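Local coordinates for protein DOA1 (Saccharomyces cerevisiae, PDB 3ODT) that probably binds ubiquitin through its WD40 beta-propeller domain and regulates the turnover of F-box proteins, at residues A[55-64]-A[76-87]; A[150-158]-A[169-177]. All blocks are in the same frame, centred on the assembly; numbering follows the deposited sequence.

Contact 1 (A[55-64]-A[76-87]); sequences VYTGQGFLNS and FGGKDTMINGVP
At chi1 171° Tyr56 CG points opposite its own backbone N, and the ring lies against Phe76. Phe76 CG sits between its backbone N and carbonyl carbon (chi1 51°), and the ring turns toward Tyr56. The two ring planes are 46° apart. Phe76 CE2 lies over one face of the tyrosine ring, 3.5 Å from Tyr56 CD2. Phe76 CD2 is 3.9 Å from Leu62 CD1, so the Phe76 ring touches both Tyr56 and Leu62. Val55 CG2 meets Val86 CG2 at 3.9 Å and extends this apolar layer. Strands 62-64 and 76-78 are joined through a classic beta bulge. Asn63 N and Ser64 N both donate to Gly77 O, at 2.9 Å and 3.1 Å. Gly77 N returns a bond to Ser64 O. Lys79 N donates to Phe61 O at 3.0 Å from within the type I turn of Gly78 to Thr81. Gly78 packs against Phe61 O and Leu62 CA, where a CB would clash. Strands 62-68 and 73-78 form the inner hairpin of one propeller blade, while Val55 and Tyr56 lie near the end of strand 50-57 of the preceding blade. Val41 of strand 40-46 touches Val55, Leu62 and Phe76, and Ser64 OG bonds to Val107 O of the next blade.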
# COMPACT_ATOMS: atom_id res chain seq x y z
N VAL A 55 -15.10 -12.03 -1.74
CA VAL A 55 -14.72 -13.01 -0.73
C VAL A 55 -15.07 -12.54 0.67
O VAL A 55 -15.04 -13.32 1.61
CB VAL A 55 -13.22 -13.38 -0.82
CG1 VAL A 55 -12.94 -14.11 -2.16
CG2 VAL A 55 -12.34 -12.16 -0.68
N TYR A 56 -15.46 -11.27 0.79
CA TYR A 56 -15.96 -10.74 2.06
C TYR A 56 -16.79 -9.49 1.82
O TYR A 56 -16.43 -8.65 1.01
CB TYR A 56 -14.80 -10.39 3.03
CG TYR A 56 -15.27 -9.64 4.27
CD1 TYR A 56 -15.60 -10.32 5.44
CD2 TYR A 56 -15.39 -8.26 4.27
CE1 TYR A 56 -16.03 -9.62 6.57
CE2 TYR A 56 -15.80 -7.56 5.38
CZ TYR A 56 -16.11 -8.23 6.52
OH TYR A 56 -16.55 -7.49 7.62
N THR A 57 -17.90 -9.37 2.54
CA THR A 57 -18.72 -8.17 2.54
C THR A 57 -19.03 -7.77 3.96
O THR A 57 -19.38 -8.61 4.81
CB THR A 57 -20.08 -8.38 1.86
OG1 THR A 57 -19.90 -8.95 0.57
CG2 THR A 57 -20.77 -7.05 1.70
N GLY A 58 -18.95 -6.45 4.19
CA GLY A 58 -19.38 -5.82 5.43
C GLY A 58 -19.87 -4.42 5.12
O GLY A 58 -19.82 -3.97 3.97
N GLN A 59 -20.39 -3.72 6.12
CA GLN A 59 -20.88 -2.36 5.88
C GLN A 59 -19.79 -1.29 5.94
O GLN A 59 -19.87 -0.26 5.24
CB GLN A 59 -22.04 -2.03 6.82
CG GLN A 59 -23.35 -2.73 6.41
CD GLN A 59 -23.67 -2.54 4.90
OE1 GLN A 59 -23.64 -1.43 4.38
NE2 GLN A 59 -23.96 -3.66 4.20
N GLY A 60 -18.75 -1.53 6.73
CA GLY A 60 -17.77 -0.48 6.91
C GLY A 60 -16.84 -0.32 5.71
O GLY A 60 -16.51 -1.29 5.03
N PHE A 61 -16.39 0.90 5.50
CA PHE A 61 -15.45 1.20 4.44
C PHE A 61 -14.18 0.39 4.70
O PHE A 61 -13.71 0.31 5.86
CB PHE A 61 -15.08 2.68 4.44
CG PHE A 61 -16.22 3.61 4.21
CD1 PHE A 61 -17.45 3.16 3.72
CD2 PHE A 61 -16.06 4.96 4.48
CE1 PHE A 61 -18.49 4.06 3.51
CE2 PHE A 61 -17.10 5.85 4.26
CZ PHE A 61 -18.31 5.39 3.78
N LEU A 62 -13.64 -0.19 3.65
CA LEU A 62 -12.35 -0.88 3.72
C LEU A 62 -11.32 -0.01 2.99
O LEU A 62 -11.53 0.43 1.84
CB LEU A 62 -12.43 -2.28 3.13
CG LEU A 62 -13.39 -3.24 3.83
CD1 LEU A 62 -13.40 -4.58 3.13
CD2 LEU A 62 -12.96 -3.38 5.28
N ASN A 63 -10.21 0.24 3.69
CA ASN A 63 -9.16 1.15 3.27
C ASN A 63 -7.79 0.55 3.07
O ASN A 63 -6.92 1.17 2.45
CB ASN A 63 -9.09 2.32 4.24
CG ASN A 63 -10.32 3.20 4.17
OD1 ASN A 63 -10.74 3.58 3.08
ND2 ASN A 63 -10.92 3.51 5.33
N SER A 64 -7.59 -0.66 3.57
CA SER A 64 -6.29 -1.30 3.50
C SER A 64 -6.44 -2.82 3.31
O SER A 64 -7.41 -3.45 3.78
CB SER A 64 -5.50 -0.97 4.76
OG SER A 64 -6.19 -1.37 5.92
N PHE A 76 -7.48 -7.32 5.84
CA PHE A 76 -8.09 -6.08 5.40
C PHE A 76 -8.64 -5.31 6.60
O PHE A 76 -9.02 -5.89 7.63
CB PHE A 76 -9.18 -6.37 4.36
CG PHE A 76 -10.17 -7.40 4.78
CD1 PHE A 76 -9.93 -8.75 4.56
CD2 PHE A 76 -11.34 -7.04 5.42
CE1 PHE A 76 -10.81 -9.70 4.98
CE2 PHE A 76 -12.25 -8.02 5.80
CZ PHE A 76 -11.98 -9.34 5.58
N GLY A 77 -8.68 -4.01 6.47
CA GLY A 77 -9.19 -3.18 7.54
C GLY A 77 -9.68 -1.84 7.02
O GLY A 77 -9.51 -1.49 5.85
N GLY A 78 -10.35 -1.12 7.90
CA GLY A 78 -10.87 0.18 7.55
C GLY A 78 -11.56 0.85 8.71
O GLY A 78 -11.09 0.77 9.87
N LYS A 79 -12.71 1.45 8.41
CA LYS A 79 -13.33 2.39 9.34
C LYS A 79 -13.80 1.70 10.62
O LYS A 79 -13.92 2.36 11.65
CB LYS A 79 -14.47 3.16 8.68
CG LYS A 79 -13.99 4.42 7.93
CD LYS A 79 -13.35 5.48 8.89
CE LYS A 79 -14.37 6.37 9.57
NZ LYS A 79 -15.10 7.22 8.56
N ASP A 80 -14.14 0.43 10.58
CA ASP A 80 -14.68 -0.17 11.79
C ASP A 80 -13.60 -0.53 12.83
O ASP A 80 -13.92 -1.04 13.89
CB ASP A 80 -15.65 -1.32 11.48
CG ASP A 80 -14.97 -2.62 11.25
OD1 ASP A 80 -15.68 -3.62 10.98
OD2 ASP A 80 -13.74 -2.66 11.35
N THR A 81 -12.34 -0.24 12.52
CA THR A 81 -11.23 -0.36 13.48
C THR A 81 -10.63 -1.76 13.63
O THR A 81 -9.65 -1.95 14.34
CB THR A 81 -11.64 0.15 14.87
OG1 THR A 81 -12.43 -0.85 15.54
CG2 THR A 81 -12.45 1.43 14.76
N MSE A 82 -11.19 -2.72 12.88
CA MSE A 82 -10.76 -4.10 12.94
C MSE A 82 -9.85 -4.49 11.78
O MSE A 82 -9.92 -3.90 10.71
CB MSE A 82 -11.99 -5.02 12.90
CG MSE A 82 -13.14 -4.62 13.83
SE MSE A 82 -12.55 -4.69 15.67
CE MSE A 82 -13.94 -3.76 16.65
N ILE A 83 -9.02 -5.50 12.00
CA ILE A 83 -8.33 -6.13 10.89
C ILE A 83 -8.89 -7.55 10.80
O ILE A 83 -8.87 -8.28 11.78
CB ILE A 83 -6.80 -6.16 11.06
CG1 ILE A 83 -6.24 -4.74 11.13
CG2 ILE A 83 -6.17 -6.94 9.89
CD1 ILE A 83 -4.90 -4.69 11.79
N ASN A 84 -9.45 -7.93 9.66
CA ASN A 84 -9.93 -9.29 9.47
C ASN A 84 -9.14 -10.00 8.38
O ASN A 84 -8.42 -9.36 7.60
CB ASN A 84 -11.44 -9.30 9.17
CG ASN A 84 -12.26 -8.77 10.32
OD1 ASN A 84 -12.44 -9.44 11.36
ND2 ASN A 84 -12.77 -7.58 10.16
N GLY A 85 -9.27 -11.31 8.34
CA GLY A 85 -8.61 -12.10 7.33
C GLY A 85 -9.56 -13.14 6.79
O GLY A 85 -10.36 -13.73 7.53
N VAL A 86 -9.49 -13.33 5.48
CA VAL A 86 -10.23 -14.42 4.84
C VAL A 86 -9.35 -15.20 3.89
O VAL A 86 -8.40 -14.65 3.31
CB VAL A 86 -11.45 -13.91 4.04
CG1 VAL A 86 -12.48 -13.27 4.98
CG2 VAL A 86 -11.05 -12.97 2.94
N PRO A 87 -9.67 -16.48 3.70
CA PRO A 87 -8.94 -17.29 2.73
C PRO A 87 -9.31 -16.92 1.30
O PRO A 87 -10.25 -16.17 1.07
CB PRO A 87 -9.37 -18.73 3.07
CG PRO A 87 -10.70 -18.58 3.71
CD PRO A 87 -10.63 -17.29 4.48

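Contact 2 (A[150-158]-A[169-177])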
# COMPACT_ATOMS: atom_id res chain seq x y z
N VAL A 150 7.62 -2.85 7.92
CA VAL A 150 8.67 -3.57 8.59
C VAL A 150 10.01 -3.21 7.91
O VAL A 150 10.16 -3.33 6.70
CB VAL A 150 8.43 -5.09 8.49
CG1 VAL A 150 9.65 -5.85 9.07
CG2 VAL A 150 7.16 -5.48 9.23
N VAL A 151 10.97 -2.78 8.71
CA VAL A 151 12.34 -2.57 8.22
C VAL A 151 13.12 -3.88 8.33
O VAL A 151 13.73 -4.34 7.37
CB VAL A 151 13.01 -1.45 9.02
CG1 VAL A 151 14.49 -1.34 8.64
CG2 VAL A 151 12.29 -0.13 8.76
N SER A 152 13.08 -4.48 9.51
CA SER A 152 13.76 -5.75 9.77
C SER A 152 12.97 -6.59 10.77
O SER A 152 12.81 -6.19 11.94
CB SER A 152 15.16 -5.49 10.33
OG SER A 152 15.71 -6.70 10.81
N PHE A 153 12.48 -7.75 10.33
CA PHE A 153 11.71 -8.61 11.24
C PHE A 153 12.62 -9.13 12.35
O PHE A 153 12.19 -9.27 13.49
CB PHE A 153 10.98 -9.77 10.51
CG PHE A 153 11.82 -10.99 10.33
CD1 PHE A 153 11.81 -12.00 11.28
CD2 PHE A 153 12.66 -11.11 9.23
CE1 PHE A 153 12.59 -13.12 11.13
CE2 PHE A 153 13.45 -12.25 9.07
CZ PHE A 153 13.42 -13.25 10.01
N SER A 154 13.89 -9.37 12.05
CA SER A 154 14.79 -9.95 13.04
C SER A 154 15.29 -8.94 14.08
O SER A 154 15.60 -9.32 15.20
CB SER A 154 15.97 -10.62 12.35
OG SER A 154 16.85 -9.66 11.78
N GLU A 155 15.37 -7.66 13.71
CA GLU A 155 15.77 -6.64 14.68
C GLU A 155 14.56 -5.94 15.29
O GLU A 155 14.71 -5.02 16.09
CB GLU A 155 16.65 -5.58 14.01
CG GLU A 155 17.95 -6.10 13.45
CD GLU A 155 18.82 -5.00 12.86
OE1 GLU A 155 19.36 -4.17 13.62
OE2 GLU A 155 18.96 -4.95 11.62
N ASN A 156 13.36 -6.37 14.89
CA ASN A 156 12.13 -5.70 15.29
C ASN A 156 12.20 -4.22 15.02
O ASN A 156 11.89 -3.41 15.90
CB ASN A 156 11.84 -5.96 16.77
CG ASN A 156 11.60 -7.41 17.04
OD1 ASN A 156 10.85 -8.06 16.33
ND2 ASN A 156 12.25 -7.94 18.06
N LYS A 157 12.58 -3.85 13.81
CA LYS A 157 12.61 -2.44 13.43
C LYS A 157 11.51 -2.14 12.44
O LYS A 157 11.29 -2.90 11.50
CB LYS A 157 13.97 -2.07 12.83
CG LYS A 157 15.05 -1.94 13.88
CD LYS A 157 16.41 -1.54 13.27
CE LYS A 157 17.40 -1.18 14.36
NZ LYS A 157 18.74 -0.86 13.81
N PHE A 158 10.81 -1.04 12.69
CA PHE A 158 9.61 -0.67 11.96
C PHE A 158 9.72 0.79 11.59
O PHE A 158 10.42 1.58 12.26
CB PHE A 158 8.37 -0.91 12.82
CG PHE A 158 8.38 -2.26 13.49
CD1 PHE A 158 8.26 -3.39 12.74
CD2 PHE A 158 8.60 -2.38 14.86
CE1 PHE A 158 8.31 -4.64 13.33
CE2 PHE A 158 8.67 -3.61 15.44
CZ PHE A 158 8.51 -4.75 14.68
N LEU A 169 11.40 5.76 12.95
CA LEU A 169 11.98 4.44 13.00
C LEU A 169 11.92 3.93 14.44
O LEU A 169 12.23 4.66 15.38
CB LEU A 169 13.43 4.51 12.54
CG LEU A 169 14.28 3.26 12.69
CD1 LEU A 169 13.79 2.15 11.78
CD2 LEU A 169 15.75 3.56 12.40
N TRP A 170 11.46 2.70 14.60
CA TRP A 170 11.17 2.09 15.90
C TRP A 170 12.00 0.84 16.04
O TRP A 170 12.31 0.18 15.06
CB TRP A 170 9.70 1.64 15.91
CG TRP A 170 8.71 2.69 15.64
CD1 TRP A 170 8.43 3.25 14.42
CD2 TRP A 170 7.85 3.33 16.59
NE1 TRP A 170 7.45 4.20 14.57
CE2 TRP A 170 7.08 4.27 15.89
CE3 TRP A 170 7.64 3.17 17.97
CZ2 TRP A 170 6.11 5.05 16.50
CZ3 TRP A 170 6.68 3.96 18.58
CH2 TRP A 170 5.91 4.88 17.83
N GLN A 171 12.34 0.51 17.28
CA GLN A 171 12.84 -0.82 17.59
C GLN A 171 12.02 -1.33 18.75
O GLN A 171 11.87 -0.66 19.77
CB GLN A 171 14.32 -0.82 17.90
CG GLN A 171 14.88 -2.22 18.14
CD GLN A 171 16.37 -2.29 17.97
OE1 GLN A 171 17.12 -1.43 18.46
NE2 GLN A 171 16.83 -3.36 17.32
N ASN A 172 11.41 -2.50 18.58
CA ASN A 172 10.41 -2.97 19.53
C ASN A 172 9.20 -2.04 19.47
O ASN A 172 8.63 -1.82 18.40
CB ASN A 172 10.98 -3.01 20.95
CG ASN A 172 12.04 -4.09 21.12
OD1 ASN A 172 12.03 -5.10 20.41
ND2 ASN A 172 12.95 -3.88 22.05
N ASP A 173 8.82 -1.48 20.61
CA ASP A 173 7.79 -0.44 20.64
C ASP A 173 8.29 0.94 21.01
O ASP A 173 7.50 1.81 21.41
CB ASP A 173 6.64 -0.86 21.56
CG ASP A 173 7.06 -1.00 23.00
OD1 ASP A 173 8.26 -0.87 23.29
OD2 ASP A 173 6.16 -1.23 23.84
N LYS A 174 9.59 1.17 20.82
CA LYS A 174 10.18 2.47 21.11
C LYS A 174 10.70 3.16 19.87
O LYS A 174 11.30 2.57 19.01
CB LYS A 174 11.31 2.32 22.13
CG LYS A 174 10.79 1.64 23.40
CD LYS A 174 11.79 1.58 24.53
CE LYS A 174 11.14 0.96 25.79
NZ LYS A 174 10.36 -0.28 25.48
N VAL A 175 10.47 4.47 19.78
CA VAL A 175 11.01 5.23 18.68
C VAL A 175 12.50 5.38 18.95
O VAL A 175 12.90 5.77 20.06
CB VAL A 175 10.41 6.64 18.62
CG1 VAL A 175 11.06 7.45 17.51
CG2 VAL A 175 8.89 6.57 18.47
N ILE A 176 13.32 5.09 17.94
CA ILE A 176 14.77 5.28 18.07
C ILE A 176 15.29 6.40 17.19
O ILE A 176 16.37 6.94 17.43
CB ILE A 176 15.56 3.97 17.81
CG1 ILE A 176 15.30 3.42 16.40
CG2 ILE A 176 15.21 2.94 18.88
CD1 ILE A 176 16.26 2.30 16.00
N LYS A 177 14.50 6.80 16.21
CA LYS A 177 14.84 7.96 15.39
C LYS A 177 13.61 8.60 14.75
O LYS A 177 12.71 7.88 14.28
CB LYS A 177 15.83 7.55 14.30
CG LYS A 177 16.42 8.74 13.53
CD LYS A 177 17.56 8.28 12.62
CE LYS A 177 18.23 9.44 11.92
NZ LYS A 177 19.04 10.33 12.81
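This contact is the antiparallel pairing of the second and third strands of a WD40 blade. It includes Trp170, at the position of the tryptophan of the WD dipeptide, here followed by Gln171. Phe158 and Trp170 form a hydrogen-bonded pair: Trp170 N donates to Phe158 O at 2.8 Å, and Phe158 N donates to Trp170 O at 3.1 Å. Their side chains lie on one face of the sheet, and Phe158 O sits at the edge of the indole, 3.4 Å from Trp170 CD1. The indole NE1 is bonded to Thr160. Asn172 O lies in plane at the edge of the Phe158 ring, 3.5 Å from Phe158 CE2. Lys157 and Gln171 lie on the opposite face. Gln171 turns CG away from its backbone N (chi1 -177°), and the chain runs out extended to the loop. There NE2 donates to Glu155 O at 3.0 Å, nearly straight at 168°. The acceptor lies in the amide plane and is met on a lone pair. Lys157 CE crosses beside this amide, 3.7 Å from Gln171 NE2, and its NZ forms a salt bridge with Glu155 OE1 through a weak hydrogen bond. Replacing Gln171 with an alanine would probably leave Glu155 O without this donor and the Lys157 chain with less to lie against. Asn172 N, within the type II' turn of Gln171 to Lys174, donates to Asn156 O. Strand 145-150 flanks the pair on the inner side and strand 174-179 on the outer. Leu138 of strand 133-139, in the preceding blade, packs on both Phe158 and Trp170.

Contact 1 and contact 2 lie in different blades of the same beta propeller, one chain and no helix. Their centres are about 26 Å apart, and their nearest atoms about 12 Å, so they do not touch. Contact 1 comes first in the chain and is complete before contact 2 begins. The blade of strands 107-113 to 133-139 comes between their two sheets. Contact 1 pairs the first two strands of its sheet and also reaches the last strand of the blade before. Contact 2 joins the second and third strands of its own sheet. One therefore ties neighbouring blades together, and the other holds a single blade together within the ubiquitin-binding domain.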